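Local coordinates for tyrosine--tRNA ligase (Pyrococcus horikoshii, PDB 2CYC), which probably catalyses the ATP-dependent attachment of L-tyrosine to tRNA(Tyr), passing through a tyrosyl-adenylate intermediate, as a homodimeric class I aminoacyl-tRNA synthetase, at residues A[73-76]-A[77-80]; A[84-87]-A[88-91]; A[319-322]-A[323-326]. All blocks are in the same frame, centred on the assembly; numbering follows the deposited sequence.

Interaction 1: residues A[73-76]-A[77-80]; sequences ADWH and SWIN. With TYR (tyrosine), chain C.
Trp78 turns the edge of its six-membered ring to one face of the Trp75 indole, a T-shaped pair with planes at 86° and the Trp75 five-membered ring centroid 5.5 Å from that of the Trp78 six-membered ring. The two side chains run side by side; Trp78 CG lies anti to its backbone N (chi1 160°), which carries CE3 to 4.0 Å from Trp75 CG. On the pocket side, CE2 of the bound tyrosine sits over one face of the His76 imidazole, toward its rim, 3.4 Å from His76 CD2, while Tyr168 meets that imidazole edge-to-face. Ala73 CB touches the ligand ring at CD2, 3.5 Å away. An alanine in place of His76 would probably open a gap against the tyrosine ring and leave Asp175 without its weak bond from NE2. Ala73, the N-cap, offers its carbonyl O to two donors from opposite faces of the carbonyl plane: Ser77 OG at 2.8 Å and Ser77 N at 3.0 Å. Ser77 OG also bonds Ile42 N. The short helix 74-79 follows strand 69-72 of the class I nucleotide-binding fold, packed among helices 87-108, 122-125 and 164-178, with Trp75, Trp78 and Ile79 against the second subunit.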
# COMPACT_ATOMS: atom_id res chain seq x y z
N ALA A 73 -15.70 -0.01 -8.18
CA ALA A 73 -14.28 -0.17 -7.83
C ALA A 73 -13.34 -0.41 -9.00
O ALA A 73 -12.83 -1.53 -9.17
CB ALA A 73 -14.16 -1.32 -6.81
N ASP A 74 -13.06 0.65 -9.78
CA ASP A 74 -12.21 0.51 -10.95
C ASP A 74 -10.74 0.15 -10.70
O ASP A 74 -10.28 -0.88 -11.21
CB ASP A 74 -12.33 1.74 -11.89
CG ASP A 74 -12.07 3.08 -11.20
OD1 ASP A 74 -11.91 3.14 -9.96
OD2 ASP A 74 -12.03 4.10 -11.94
N TRP A 75 -10.01 0.94 -9.92
CA TRP A 75 -8.60 0.62 -9.64
C TRP A 75 -8.52 -0.74 -8.96
O TRP A 75 -7.58 -1.51 -9.21
CB TRP A 75 -7.93 1.67 -8.75
CG TRP A 75 -7.61 2.95 -9.43
CD1 TRP A 75 -8.21 3.46 -10.56
CD2 TRP A 75 -6.70 3.96 -8.98
NE1 TRP A 75 -7.72 4.72 -10.83
CE2 TRP A 75 -6.79 5.05 -9.88
CE3 TRP A 75 -5.81 4.05 -7.89
CZ2 TRP A 75 -6.04 6.23 -9.73
CZ3 TRP A 75 -5.05 5.22 -7.74
CH2 TRP A 75 -5.17 6.29 -8.65
N HIS A 76 -9.49 -1.04 -8.10
CA HIS A 76 -9.51 -2.31 -7.39
C HIS A 76 -9.57 -3.46 -8.40
O HIS A 76 -8.86 -4.45 -8.27
CB HIS A 76 -10.72 -2.42 -6.45
CG HIS A 76 -10.86 -1.28 -5.49
ND1 HIS A 76 -11.20 -0.00 -5.89
CD2 HIS A 76 -10.75 -1.23 -4.14
CE1 HIS A 76 -11.31 0.77 -4.82
NE2 HIS A 76 -11.03 0.05 -3.75
N SER A 77 -10.43 -3.32 -9.40
CA SER A 77 -10.59 -4.34 -10.44
C SER A 77 -9.33 -4.45 -11.28
O SER A 77 -8.96 -5.53 -11.73
CB SER A 77 -11.79 -4.00 -11.34
OG SER A 77 -12.98 -3.92 -10.59
N TRP A 78 -8.68 -3.31 -11.50
CA TRP A 78 -7.43 -3.25 -12.26
C TRP A 78 -6.38 -4.05 -11.48
O TRP A 78 -5.66 -4.88 -12.05
CB TRP A 78 -7.03 -1.78 -12.41
CG TRP A 78 -5.58 -1.51 -12.74
CD1 TRP A 78 -4.80 -2.16 -13.65
CD2 TRP A 78 -4.77 -0.47 -12.16
NE1 TRP A 78 -3.54 -1.59 -13.68
CE2 TRP A 78 -3.49 -0.56 -12.78
CE3 TRP A 78 -4.99 0.52 -11.18
CZ2 TRP A 78 -2.43 0.31 -12.45
CZ3 TRP A 78 -3.94 1.38 -10.86
CH2 TRP A 78 -2.67 1.27 -11.49
N ILE A 79 -6.31 -3.81 -10.18
CA ILE A 79 -5.37 -4.50 -9.30
C ILE A 79 -5.67 -6.00 -9.30
O ILE A 79 -4.75 -6.83 -9.32
CB ILE A 79 -5.51 -3.98 -7.85
CG1 ILE A 79 -4.84 -2.61 -7.73
CG2 ILE A 79 -4.93 -5.00 -6.87
CD1 ILE A 79 -5.03 -1.96 -6.37
N ASN A 80 -6.95 -6.33 -9.29
CA ASN A 80 -7.35 -7.73 -9.26
C ASN A 80 -7.38 -8.40 -10.63
O ASN A 80 -7.98 -9.47 -10.79
CB ASN A 80 -8.71 -7.86 -8.55
CG ASN A 80 -8.87 -9.21 -7.88
OD1 ASN A 80 -7.89 -9.93 -7.69
ND2 ASN A 80 -10.11 -9.57 -7.52
N TYR C . -14.11 -6.50 -2.83
CA TYR C . -15.45 -6.29 -3.46
C TYR C . -15.81 -7.47 -4.35
O TYR C . -14.94 -8.34 -4.57
CB TYR C . -15.44 -4.99 -4.29
CG TYR C . -15.23 -3.74 -3.46
CD1 TYR C . -16.14 -3.38 -2.47
CD2 TYR C . -14.13 -2.91 -3.68
CE1 TYR C . -15.95 -2.22 -1.69
CE2 TYR C . -13.93 -1.76 -2.92
CZ TYR C . -14.84 -1.42 -1.93
OH TYR C . -14.63 -0.27 -1.18
OXT TYR C . -16.97 -7.52 -4.81

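Interaction 2: residues A[84-87]-A[88-91]; sequences GGDL and EVIQ
The N-terminus of helix 87-108 is capped by Asp86, whose OD1 accepts from Val89 N at 3.1 Å. The amide comes from above the carboxylate plane, 57° out of it, along a fairly straight path (N-H...O angle 157°). With CG anti to the backbone N (chi1 -171°), the carboxylate swings back over the first turn. Val89 crosses the aspartate at about a right angle and lays its CG2 branch 3.4 Å from Asp86 CG. The loop that leads from helix 74-79 to helix 87-108 ends at this aspartate, and its negative charge is probably well placed against the helix dipole. The regular helical bonds begin at once, Ile90 N to Asp86 O and Gln91 N to Leu87 O, both 2.9 Å. Ile90 sets CG1 3.5 Å from Asp86 O, while its side chain also reaches Asp74, Ile42 and Leu83. Leu87 is buried, its CD1 4.2 Å from Gln91 CG, and packs on Trp75 and Trp78 of helix 74-79 and on Gln132 of the second subunit. On the outer side Glu88 bends at chi2, and its OE2 makes a long, weak ion pair with Arg205 of that subunit.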
# COMPACT_ATOMS: atom_id res chain seq x y z
N GLY A 84 -8.72 -8.30 -18.16
CA GLY A 84 -7.33 -8.27 -18.60
C GLY A 84 -6.50 -7.14 -18.02
O GLY A 84 -5.49 -6.74 -18.60
N GLY A 85 -6.91 -6.62 -16.86
CA GLY A 85 -6.18 -5.55 -16.22
C GLY A 85 -6.12 -4.24 -17.00
O GLY A 85 -5.23 -3.43 -16.77
N ASP A 86 -7.06 -4.04 -17.92
CA ASP A 86 -7.08 -2.81 -18.72
C ASP A 86 -7.99 -1.80 -18.01
O ASP A 86 -9.21 -1.79 -18.21
CB ASP A 86 -7.61 -3.10 -20.13
CG ASP A 86 -7.45 -1.91 -21.08
OD1 ASP A 86 -7.70 -0.76 -20.66
OD2 ASP A 86 -7.08 -2.14 -22.26
N LEU A 87 -7.39 -0.96 -17.17
CA LEU A 87 -8.13 0.04 -16.42
C LEU A 87 -9.08 0.85 -17.30
O LEU A 87 -10.20 1.14 -16.90
CB LEU A 87 -7.16 0.98 -15.71
CG LEU A 87 -7.78 2.08 -14.83
CD1 LEU A 87 -8.70 1.44 -13.79
CD2 LEU A 87 -6.67 2.86 -14.14
N GLU A 88 -8.63 1.19 -18.51
CA GLU A 88 -9.45 1.96 -19.45
C GLU A 88 -10.75 1.23 -19.78
O GLU A 88 -11.82 1.83 -19.77
CB GLU A 88 -8.68 2.16 -20.76
CG GLU A 88 -7.36 2.86 -20.62
CD GLU A 88 -7.48 4.33 -20.89
OE1 GLU A 88 -8.28 4.99 -20.19
OE2 GLU A 88 -6.77 4.83 -21.80
N VAL A 89 -10.64 -0.06 -20.10
CA VAL A 89 -11.80 -0.86 -20.43
C VAL A 89 -12.68 -1.04 -19.19
O VAL A 89 -13.91 -1.01 -19.29
CB VAL A 89 -11.39 -2.24 -20.99
CG1 VAL A 89 -12.62 -3.10 -21.23
CG2 VAL A 89 -10.64 -2.05 -22.31
N ILE A 90 -12.04 -1.21 -18.04
CA ILE A 90 -12.75 -1.36 -16.78
C ILE A 90 -13.64 -0.14 -16.56
O ILE A 90 -14.82 -0.26 -16.24
CB ILE A 90 -11.75 -1.52 -15.61
CG1 ILE A 90 -11.20 -2.95 -15.61
CG2 ILE A 90 -12.42 -1.18 -14.26
CD1 ILE A 90 -9.98 -3.14 -14.71
N GLN A 91 -13.07 1.04 -16.78
CA GLN A 91 -13.80 2.29 -16.59
C GLN A 91 -14.95 2.49 -17.58
O GLN A 91 -16.01 3.00 -17.21
CB GLN A 91 -12.81 3.46 -16.62
CG GLN A 91 -11.99 3.51 -15.33
CD GLN A 91 -10.85 4.53 -15.36
OE1 GLN A 91 -10.46 5.06 -14.31
NE2 GLN A 91 -10.31 4.78 -16.53

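Interaction 3: residues A[319-322]-A[323-326]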
# COMPACT_ATOMS: atom_id res chain seq x y z
N TYR A 319 -48.52 -20.75 -2.64
CA TYR A 319 -47.81 -20.66 -1.37
C TYR A 319 -47.73 -19.21 -0.90
O TYR A 319 -47.63 -18.29 -1.72
CB TYR A 319 -46.41 -21.23 -1.50
CG TYR A 319 -46.38 -22.69 -1.87
CD1 TYR A 319 -46.34 -23.09 -3.21
CD2 TYR A 319 -46.39 -23.69 -0.89
CE1 TYR A 319 -46.30 -24.44 -3.56
CE2 TYR A 319 -46.35 -25.04 -1.23
CZ TYR A 319 -46.30 -25.41 -2.57
OH TYR A 319 -46.25 -26.74 -2.91
N THR A 320 -47.77 -19.01 0.41
CA THR A 320 -47.70 -17.67 0.97
C THR A 320 -46.40 -17.45 1.72
O THR A 320 -45.97 -16.31 1.89
CB THR A 320 -48.88 -17.41 1.93
OG1 THR A 320 -48.88 -18.39 2.97
CG2 THR A 320 -50.20 -17.46 1.17
N THR A 321 -45.79 -18.53 2.18
CA THR A 321 -44.52 -18.41 2.89
C THR A 321 -43.55 -19.46 2.37
O THR A 321 -43.97 -20.51 1.87
CB THR A 321 -44.67 -18.60 4.41
OG1 THR A 321 -44.95 -19.97 4.70
CG2 THR A 321 -45.80 -17.72 4.96
N PHE A 322 -42.26 -19.19 2.49
CA PHE A 322 -41.26 -20.13 2.03
C PHE A 322 -41.39 -21.43 2.80
O PHE A 322 -41.28 -22.52 2.22
CB PHE A 322 -39.86 -19.56 2.23
CG PHE A 322 -38.77 -20.54 1.90
CD1 PHE A 322 -38.61 -21.02 0.61
CD2 PHE A 322 -37.93 -21.01 2.90
CE1 PHE A 322 -37.63 -21.95 0.31
CE2 PHE A 322 -36.93 -21.94 2.61
CZ PHE A 322 -36.79 -22.41 1.31
N GLU A 323 -41.63 -21.32 4.10
CA GLU A 323 -41.75 -22.49 4.95
C GLU A 323 -42.77 -23.50 4.43
O GLU A 323 -42.50 -24.70 4.42
CB GLU A 323 -42.09 -22.07 6.38
CG GLU A 323 -41.70 -23.12 7.39
CD GLU A 323 -40.20 -23.43 7.35
OE1 GLU A 323 -39.80 -24.48 7.89
OE2 GLU A 323 -39.44 -22.61 6.79
N GLU A 324 -43.94 -23.02 4.00
CA GLU A 324 -44.96 -23.93 3.47
C GLU A 324 -44.40 -24.67 2.26
O GLU A 324 -44.48 -25.90 2.16
CB GLU A 324 -46.21 -23.17 3.00
CG GLU A 324 -46.76 -22.14 3.95
CD GLU A 324 -48.01 -21.46 3.40
OE1 GLU A 324 -48.05 -21.20 2.17
OE2 GLU A 324 -48.94 -21.18 4.19
N LEU A 325 -43.81 -23.91 1.33
CA LEU A 325 -43.26 -24.49 0.12
C LEU A 325 -42.16 -25.50 0.44
O LEU A 325 -42.12 -26.58 -0.14
CB LEU A 325 -42.72 -23.40 -0.81
CG LEU A 325 -42.16 -23.90 -2.15
CD1 LEU A 325 -42.25 -22.81 -3.19
CD2 LEU A 325 -40.72 -24.38 -1.97
N LYS A 326 -41.28 -25.13 1.35
CA LYS A 326 -40.18 -26.01 1.73
C LYS A 326 -40.71 -27.33 2.29
O LYS A 326 -40.18 -28.40 1.97
CB LYS A 326 -39.30 -25.31 2.78
CG LYS A 326 -38.10 -26.12 3.21
CD LYS A 326 -37.32 -25.35 4.27
CE LYS A 326 -36.10 -26.14 4.71
NZ LYS A 326 -35.32 -25.45 5.76
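Thr321 holds OG1 between its backbone N and carbonyl carbon (chi1 71°), from where it accepts from Glu324 N at 3.3 Å, and Glu324, with CG anti to its carbonyl carbon (chi1 -48°) and the chain extended beyond, reaches back to Thr320. Thr321 is the N-cap of helix 322-330, which follows strand 317-319 of a small two-stranded antiparallel sheet; the Glu324 carboxylate makes a separate bond to the residue before the cap. Its OE1 receives Thr320 N at 2.8 Å in an almost straight bond (177°), the donor standing above the carboxylate plane. Thr320 OG1 lies 3.0 Å from Glu324 OE1, a weak interaction at most. The glutamate thus ties the loop just ahead of the cap to the first turn, while Leu325 N gives Thr321 O a long, weak helical bond. Two aromatic rings flank this turn. Leu325 lays CB over one face of Tyr319, a CH-pi contact 3.9 Å from the ring centroid, and Glu324 CB comes to the edge of that ring, in its plane. The Tyr319 hydroxyl is bonded to Asp328, further along the helix. Phe322 and Leu325 also pack on helix 288-297, and Glu301 accepts from Phe322 N. Lys326 CB lies over one face of the Phe322 ring, 4.3 Å from its centroid, and CD passes the rim 3.8 Å from Phe322 CE2.

Overall arrangement
Interactions 1 and 2 are neighbours, their centres 8 Å apart, on successive helices 74-79 and 87-108; the two helices pack on each other, and both contacts touch the second subunit. Interaction 3 lies on the opposite side of the chain's centre, about 41 Å from interaction 1 and 44 Å from interaction 2 between centres, with no other chain touching it. Interaction 1 is wholly buried and largely aromatic, as fits the wall of the tyrosine pocket and the dimer interface. The other two are partly buried helix starts: a carboxylate caps 87-108, whereas a threonine hydroxyl caps 322-330, where a glutamate and ring faces add further ties.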